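Local coordinates for multicopper oxidase (Pseudomonas thermotolerans, PDB 6VOW), which probably oxidises phenolic or lignin-derived substrates at one copper centre and passes the electrons to a copper cluster that reduces dioxygen, as laccases do, at residues Pro108-Leu113 with Ser361-Pro366; Tyr232-Pro237 with Met266-Ala271; Pro237-Arg242 with Arg279-Arg284. One frame throughout, in Å; residues are numbered along the deposited sequence.

Contact 1: Pro108-Leu113 with Ser361-Pro366; sequences PYVSQL and SCAERP
Y109 and V110 meet S361 and A363 where two surface loops touch, one from the N-terminal and one from the C-terminal cupredoxin-type region of the multicopper oxidase fold. Neither loop has regular secondary structure, and the two bury only 118 Å² between them, so a few side-chain atoms define the contact. The CB atoms of Y109, S361 and A363 point toward the opposite loop, whereas V110 sets out less directly. V110 CG2 is the branch nearest the A363 methyl, but the two carbons are modelled too close to be trusted, and the detail of that pair remains doubtful. On the loop 108-113, Y109 N donates to Q112 O at 2.7 Å, tying the turn that presents both residues, while the positive phi of Y109 (77°) bends the chain there. The Y109 side chain also touches P114. The side chain of V110 is about 10 Å from the bound Cu-O-Cu linkage, well outside the first shell of the metals. S361 comes in at the root of the phenol ring, far from its hydroxyl: S361 OG is 4.1 Å from Y109 CG.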
# COMPACT_ATOMS: atom_id res chain seq x y z
N PRO A 108 -11.35 -7.59 -11.04
CA PRO A 108 -12.38 -7.85 -12.02
C PRO A 108 -12.23 -9.24 -12.50
O PRO A 108 -11.10 -9.66 -12.77
CB PRO A 108 -12.10 -6.81 -13.12
CG PRO A 108 -11.41 -5.67 -12.41
CD PRO A 108 -10.57 -6.38 -11.38
N TYR A 109 -13.36 -9.94 -12.53
CA TYR A 109 -13.54 -11.29 -13.09
C TYR A 109 -13.01 -12.43 -12.23
O TYR A 109 -13.10 -13.60 -12.60
CB TYR A 109 -13.05 -11.36 -14.54
CG TYR A 109 -13.70 -10.30 -15.41
CD1 TYR A 109 -15.02 -10.45 -15.89
CD2 TYR A 109 -12.98 -9.15 -15.78
CE1 TYR A 109 -15.61 -9.46 -16.69
CE2 TYR A 109 -13.54 -8.18 -16.57
CZ TYR A 109 -14.84 -8.34 -17.01
OH TYR A 109 -15.33 -7.38 -17.78
N VAL A 110 -12.50 -12.07 -11.06
CA VAL A 110 -12.09 -13.04 -10.05
C VAL A 110 -12.96 -12.81 -8.83
O VAL A 110 -13.54 -13.77 -8.34
CB VAL A 110 -10.59 -12.87 -9.74
CG1 VAL A 110 -10.16 -13.50 -8.43
CG2 VAL A 110 -9.76 -13.39 -10.93
N SER A 111 -13.06 -11.55 -8.38
CA SER A 111 -13.91 -11.17 -7.23
C SER A 111 -15.33 -10.87 -7.67
O SER A 111 -16.26 -11.26 -7.02
CB SER A 111 -13.45 -9.86 -6.48
OG SER A 111 -14.60 -9.15 -5.76
N GLN A 112 -15.44 -10.06 -8.72
CA GLN A 112 -16.68 -9.40 -9.12
C GLN A 112 -16.60 -9.00 -10.57
O GLN A 112 -15.56 -9.05 -11.20
CB GLN A 112 -16.93 -8.13 -8.28
CG GLN A 112 -15.86 -7.05 -8.47
CD GLN A 112 -16.14 -5.75 -7.75
OE1 GLN A 112 -17.01 -5.00 -8.16
NE2 GLN A 112 -15.35 -5.45 -6.73
N LEU A 113 -17.70 -8.50 -11.07
CA LEU A 113 -17.76 -7.79 -12.30
C LEU A 113 -17.35 -6.38 -12.05
O LEU A 113 -17.74 -5.84 -10.98
CB LEU A 113 -19.20 -7.82 -12.83
CG LEU A 113 -19.58 -9.26 -13.14
CD1 LEU A 113 -21.08 -9.33 -13.29
CD2 LEU A 113 -18.85 -9.75 -14.39
N SER A 361 -9.11 -12.58 -19.65
CA SER A 361 -9.40 -13.21 -18.34
C SER A 361 -8.67 -14.53 -18.07
O SER A 361 -9.28 -15.59 -17.97
CB SER A 361 -10.87 -13.36 -18.21
OG SER A 361 -11.42 -12.07 -18.34
N CYS A 362 -7.35 -14.38 -17.90
CA CYS A 362 -6.33 -15.43 -17.63
C CYS A 362 -6.02 -15.68 -16.12
O CYS A 362 -4.96 -16.22 -15.73
CB CYS A 362 -5.01 -15.08 -18.38
SG CYS A 362 -4.12 -13.47 -18.07
N ALA A 363 -6.96 -15.29 -15.26
CA ALA A 363 -6.95 -15.72 -13.86
C ALA A 363 -7.45 -17.21 -13.69
O ALA A 363 -7.40 -17.79 -12.59
CB ALA A 363 -7.75 -14.72 -13.02
N GLU A 364 -7.87 -17.83 -14.79
CA GLU A 364 -8.25 -19.25 -14.85
C GLU A 364 -7.07 -20.24 -14.97
O GLU A 364 -7.24 -21.43 -14.76
CB GLU A 364 -9.25 -19.45 -16.01
CG GLU A 364 -10.43 -18.47 -15.96
CD GLU A 364 -11.57 -18.85 -16.88
OE1 GLU A 364 -11.45 -18.60 -18.08
OE2 GLU A 364 -12.61 -19.36 -16.40
N ARG A 365 -5.86 -19.78 -15.30
CA ARG A 365 -4.72 -20.69 -15.43
C ARG A 365 -3.69 -20.32 -14.40
O ARG A 365 -2.71 -19.70 -14.72
CB ARG A 365 -4.15 -20.60 -16.82
CG ARG A 365 -5.19 -21.08 -17.84
CD ARG A 365 -4.86 -20.76 -19.28
NE ARG A 365 -4.47 -19.36 -19.51
CZ ARG A 365 -3.22 -18.89 -19.45
NH1 ARG A 365 -2.20 -19.70 -19.13
NH2 ARG A 365 -2.98 -17.59 -19.69
N PRO A 366 -3.91 -20.73 -13.14
CA PRO A 366 -3.20 -20.14 -12.00
C PRO A 366 -1.76 -20.67 -11.85
O PRO A 366 -1.55 -21.91 -11.85
CB PRO A 366 -4.04 -20.61 -10.82
CG PRO A 366 -4.50 -21.98 -11.24
CD PRO A 366 -4.49 -22.03 -12.76

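Contact 2: Tyr232-Pro237 with Met266-Ala271; sequences YRLNLP and MRIDLA
Inside the β-sandwich of what is, by comparison with laccases, the middle cupredoxin domain, L234 and I268 join the two facing sheets. L234 comes from strand 232-235 and I268 from strand 267-273, and the two side chains reach toward each other tip to tip, with L234 CD1 and I268 CD1 3.9 Å apart. In I268, CG1 stands between the backbone N and the carbonyl carbon (chi1 57°), and an extended chi2 of 179° carries CD1 outward to L234. A second, looser pair follows, L236 CD1 lying 4.5 Å from L270 CD2. Here the CA atoms of L236 and L270 are 10.2 Å apart, a spacing that suits sheets packed face to face through apolar side chains rather than strands joined by backbone bonds. The alternate residues of strand 267-273 behave differently: R267 pairs with D413 and D269 with R220 in salt bridges. L223 of strand 218-225 touches both I268 and L270, L243 and L246 of strand 240-246 add to I268, and on the opposing sheet L262 of strand 260-262 packs on L234 while Y260 of that strand meets I268.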
# COMPACT_ATOMS: atom_id res chain seq x y z
N TYR A 232 10.01 5.80 -1.89
CA TYR A 232 10.50 6.92 -1.14
C TYR A 232 11.49 6.43 -0.09
O TYR A 232 11.18 5.58 0.72
CB TYR A 232 9.38 7.59 -0.47
CG TYR A 232 8.34 8.04 -1.43
CD1 TYR A 232 8.50 9.19 -2.18
CD2 TYR A 232 7.14 7.33 -1.54
CE1 TYR A 232 7.52 9.57 -3.10
CE2 TYR A 232 6.15 7.73 -2.40
CZ TYR A 232 6.36 8.84 -3.18
OH TYR A 232 5.35 9.19 -4.05
N ARG A 233 12.71 6.96 -0.17
CA ARG A 233 13.83 6.60 0.72
C ARG A 233 13.68 7.47 1.90
O ARG A 233 14.31 8.51 2.03
CB ARG A 233 15.17 6.79 0.02
CG ARG A 233 15.26 5.86 -1.18
CD ARG A 233 16.67 5.71 -1.74
NE ARG A 233 17.37 6.98 -2.00
CZ ARG A 233 17.00 7.91 -2.90
NH1 ARG A 233 15.89 7.78 -3.65
NH2 ARG A 233 17.75 9.02 -3.03
N LEU A 234 12.73 7.10 2.72
CA LEU A 234 12.29 8.01 3.81
C LEU A 234 13.32 8.12 4.86
O LEU A 234 13.90 7.14 5.32
CB LEU A 234 11.00 7.47 4.48
CG LEU A 234 9.68 7.41 3.72
CD1 LEU A 234 8.61 6.86 4.66
CD2 LEU A 234 9.26 8.76 3.21
N ASN A 235 13.52 9.32 5.31
CA ASN A 235 14.52 9.59 6.32
C ASN A 235 14.01 10.82 6.98
O ASN A 235 13.25 11.56 6.33
CB ASN A 235 15.93 9.70 5.70
CG ASN A 235 16.05 10.82 4.72
OD1 ASN A 235 15.85 10.66 3.51
ND2 ASN A 235 16.39 11.98 5.23
N LEU A 236 14.31 10.98 8.27
CA LEU A 236 13.79 12.17 9.05
C LEU A 236 14.93 12.71 9.94
O LEU A 236 14.99 12.42 11.13
CB LEU A 236 12.57 11.75 9.88
CG LEU A 236 11.46 12.74 10.25
CD1 LEU A 236 10.60 12.04 11.32
CD2 LEU A 236 11.94 14.07 10.73
N PRO A 237 15.87 13.48 9.35
CA PRO A 237 17.09 13.71 10.11
C PRO A 237 16.82 14.48 11.32
O PRO A 237 16.02 15.38 11.27
CB PRO A 237 17.98 14.54 9.16
CG PRO A 237 17.26 14.58 7.86
CD PRO A 237 15.83 14.25 8.10
N MET A 266 3.30 0.32 0.18
CA MET A 266 3.75 0.06 1.51
C MET A 266 3.37 1.15 2.46
O MET A 266 3.16 2.28 2.12
CB MET A 266 5.28 -0.13 1.54
CG MET A 266 5.67 -1.40 0.77
SD MET A 266 7.46 -1.49 0.61
CE MET A 266 8.02 -2.14 2.14
N ARG A 267 3.30 0.76 3.70
CA ARG A 267 2.95 1.71 4.75
C ARG A 267 3.79 1.44 5.95
O ARG A 267 4.30 0.34 6.16
CB ARG A 267 1.48 1.46 5.13
CG ARG A 267 0.47 1.62 4.03
CD ARG A 267 0.19 0.35 3.27
NE ARG A 267 -0.40 -0.77 4.06
CZ ARG A 267 -0.25 -2.04 3.73
NH1 ARG A 267 0.54 -2.38 2.71
NH2 ARG A 267 -0.79 -2.98 4.45
N ILE A 268 3.88 2.42 6.81
CA ILE A 268 4.52 2.27 8.08
C ILE A 268 3.80 3.13 9.08
O ILE A 268 3.21 4.17 8.75
CB ILE A 268 6.03 2.73 8.08
CG1 ILE A 268 6.27 4.20 7.65
CG2 ILE A 268 6.84 1.83 7.19
CD1 ILE A 268 7.73 4.56 7.70
N ASP A 269 3.94 2.73 10.32
CA ASP A 269 3.64 3.65 11.43
C ASP A 269 4.99 4.01 11.96
O ASP A 269 5.78 3.13 12.33
CB ASP A 269 2.94 2.95 12.54
CG ASP A 269 1.47 2.73 12.27
OD1 ASP A 269 0.77 3.69 11.89
OD2 ASP A 269 1.00 1.59 12.49
N LEU A 270 5.22 5.30 12.00
CA LEU A 270 6.47 5.86 12.32
C LEU A 270 6.13 6.71 13.53
O LEU A 270 5.41 7.71 13.38
CB LEU A 270 6.99 6.67 11.11
CG LEU A 270 8.33 7.37 11.39
CD1 LEU A 270 9.34 6.44 12.02
CD2 LEU A 270 8.95 8.02 10.21
N ALA A 271 6.53 6.27 14.71
CA ALA A 271 6.35 7.12 15.91
C ALA A 271 7.49 8.05 16.08
O ALA A 271 8.67 7.60 16.13
CB ALA A 271 6.23 6.32 17.15

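Contact 3: Pro237-Arg242 with Arg279-Arg284; sequences PGAEAR and RELPLR
P237 and R284 supply the contact between an apolar ring and a charged group. The proline presents CG to one face of the guanidinium, 3.5 Å from R284 NE, and the two side chains cross at about a right angle. A bend at chi3 (-44°) folds the arginine chain so that its flat end lies against the ring. With an alanine in place of R284, P237 CG would probably lose the guanidinium face that covers it, and a gap would open on that side of the ring. Proline against backbone is a second kind of meeting, with P237 CD 3.3 Å from P282 O. Apolar pairs complete the set: P237 CD lies 4.1 Å from P282 CD, and beyond them the A239 methyl rests on one branch of L281, with A239 CB 3.8 Å from L281 CD2. In the cupredoxin-type β-sandwich these residues occupy the margin, where the loop leading into strand 240-246 of one sheet passes over strand 280-285 of the other. L281 is the buried member and also touches L236 and P275; the A239 side chain also touches V272 of strand 267-273. The turn between P237 and A239 depends on a backbone restriction. G238 has a phi of 101° and a psi of -46°, angles at which any side chain would collide with the carbonyl O of P237, reason enough for a glycine.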
# COMPACT_ATOMS: atom_id res chain seq x y z
N PRO A 237 15.87 13.48 9.35
CA PRO A 237 17.09 13.71 10.11
C PRO A 237 16.82 14.48 11.32
O PRO A 237 16.02 15.38 11.27
CB PRO A 237 17.98 14.54 9.16
CG PRO A 237 17.26 14.58 7.86
CD PRO A 237 15.83 14.25 8.10
N GLY A 238 17.44 14.13 12.43
CA GLY A 238 17.23 14.94 13.67
C GLY A 238 16.26 14.35 14.68
O GLY A 238 16.53 14.34 15.85
N ALA A 239 15.11 13.88 14.24
CA ALA A 239 14.05 13.49 15.17
C ALA A 239 14.34 12.09 15.63
O ALA A 239 15.04 11.35 14.93
CB ALA A 239 12.70 13.52 14.49
N GLU A 240 13.86 11.73 16.83
CA GLU A 240 13.87 10.31 17.29
C GLU A 240 12.67 9.70 16.68
O GLU A 240 11.57 10.12 17.01
CB GLU A 240 13.59 10.17 18.78
CG GLU A 240 14.76 10.24 19.70
CD GLU A 240 14.28 9.84 21.06
OE1 GLU A 240 13.52 10.66 21.64
OE2 GLU A 240 14.60 8.68 21.47
N ALA A 241 12.85 8.70 15.85
CA ALA A 241 11.72 8.09 15.16
C ALA A 241 11.85 6.57 15.24
O ALA A 241 12.94 6.02 15.13
CB ALA A 241 11.63 8.60 13.71
N ARG A 242 10.74 5.93 15.56
CA ARG A 242 10.72 4.48 15.73
C ARG A 242 9.66 3.86 14.88
O ARG A 242 8.57 4.31 14.80
CB ARG A 242 10.45 4.14 17.19
CG ARG A 242 11.63 4.47 18.03
CD ARG A 242 11.32 4.35 19.50
NE ARG A 242 12.53 4.05 20.23
CZ ARG A 242 12.84 2.88 20.82
NH1 ARG A 242 12.00 1.82 20.80
NH2 ARG A 242 14.01 2.76 21.46
N ARG A 279 10.61 24.02 16.61
CA ARG A 279 11.50 23.18 15.75
C ARG A 279 10.71 22.66 14.57
O ARG A 279 9.47 22.55 14.59
CB ARG A 279 12.09 21.97 16.50
CG ARG A 279 13.02 22.31 17.66
CD ARG A 279 14.34 22.90 17.26
NE ARG A 279 15.26 22.94 18.42
CZ ARG A 279 16.22 22.03 18.72
NH1 ARG A 279 16.48 20.94 17.97
NH2 ARG A 279 16.95 22.23 19.81
N GLU A 280 11.45 22.35 13.52
CA GLU A 280 10.87 22.04 12.23
C GLU A 280 11.79 20.97 11.75
O GLU A 280 13.03 21.13 11.79
CB GLU A 280 10.90 23.28 11.38
CG GLU A 280 10.48 23.09 9.97
CD GLU A 280 11.17 24.05 8.97
OE1 GLU A 280 11.86 23.58 7.99
OE2 GLU A 280 11.00 25.28 9.16
N LEU A 281 11.21 19.83 11.43
CA LEU A 281 11.99 18.70 10.99
C LEU A 281 11.56 18.36 9.60
O LEU A 281 10.35 18.49 9.26
CB LEU A 281 11.69 17.49 11.85
CG LEU A 281 12.08 17.42 13.33
CD1 LEU A 281 12.56 18.74 13.90
CD2 LEU A 281 10.89 16.86 14.11
N PRO A 282 12.50 17.90 8.77
CA PRO A 282 12.07 17.61 7.41
C PRO A 282 11.92 16.13 7.21
O PRO A 282 12.81 15.36 7.55
CB PRO A 282 13.21 18.21 6.58
CG PRO A 282 14.39 18.30 7.54
CD PRO A 282 13.97 17.84 8.87
N LEU A 283 10.76 15.71 6.73
CA LEU A 283 10.60 14.35 6.31
C LEU A 283 11.07 14.32 4.86
O LEU A 283 10.66 15.15 4.08
CB LEU A 283 9.14 13.89 6.46
CG LEU A 283 8.87 12.47 5.98
CD1 LEU A 283 9.48 11.47 6.92
CD2 LEU A 283 7.42 12.28 5.86
N ARG A 284 11.93 13.38 4.50
CA ARG A 284 12.57 13.42 3.22
C ARG A 284 12.52 12.16 2.46
O ARG A 284 12.61 11.03 3.03
CB ARG A 284 14.08 13.74 3.41
CG ARG A 284 14.23 15.08 4.09
CD ARG A 284 15.61 15.71 4.07
NE ARG A 284 16.64 14.76 4.37
CZ ARG A 284 17.93 14.94 4.12
NH1 ARG A 284 18.40 16.06 3.63
NH2 ARG A 284 18.77 13.98 4.45

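Contact 2 is the core member of the set, with all four touching residues buried and purely aliphatic; contacts 1 and 3 lie at the surface. Contacts 2 and 3 work on the same two sheets, their centres 10 Å apart, and share P237. Their segments are neighbours within each sheet as well: A271 O and R242 N lie 2.7 Å apart, N235 O and R284 N 2.9 Å, both probable hydrogen bonds. Toward the margin, prolines and an arginine join a leucine and an alanine, where the interior has only leucine and isoleucine. Contact 1 lies on the opposite side of the chain's centre, about 18 Å from contact 2 at the nearest atoms, and joins irregular loops through mixed, sparse contacts.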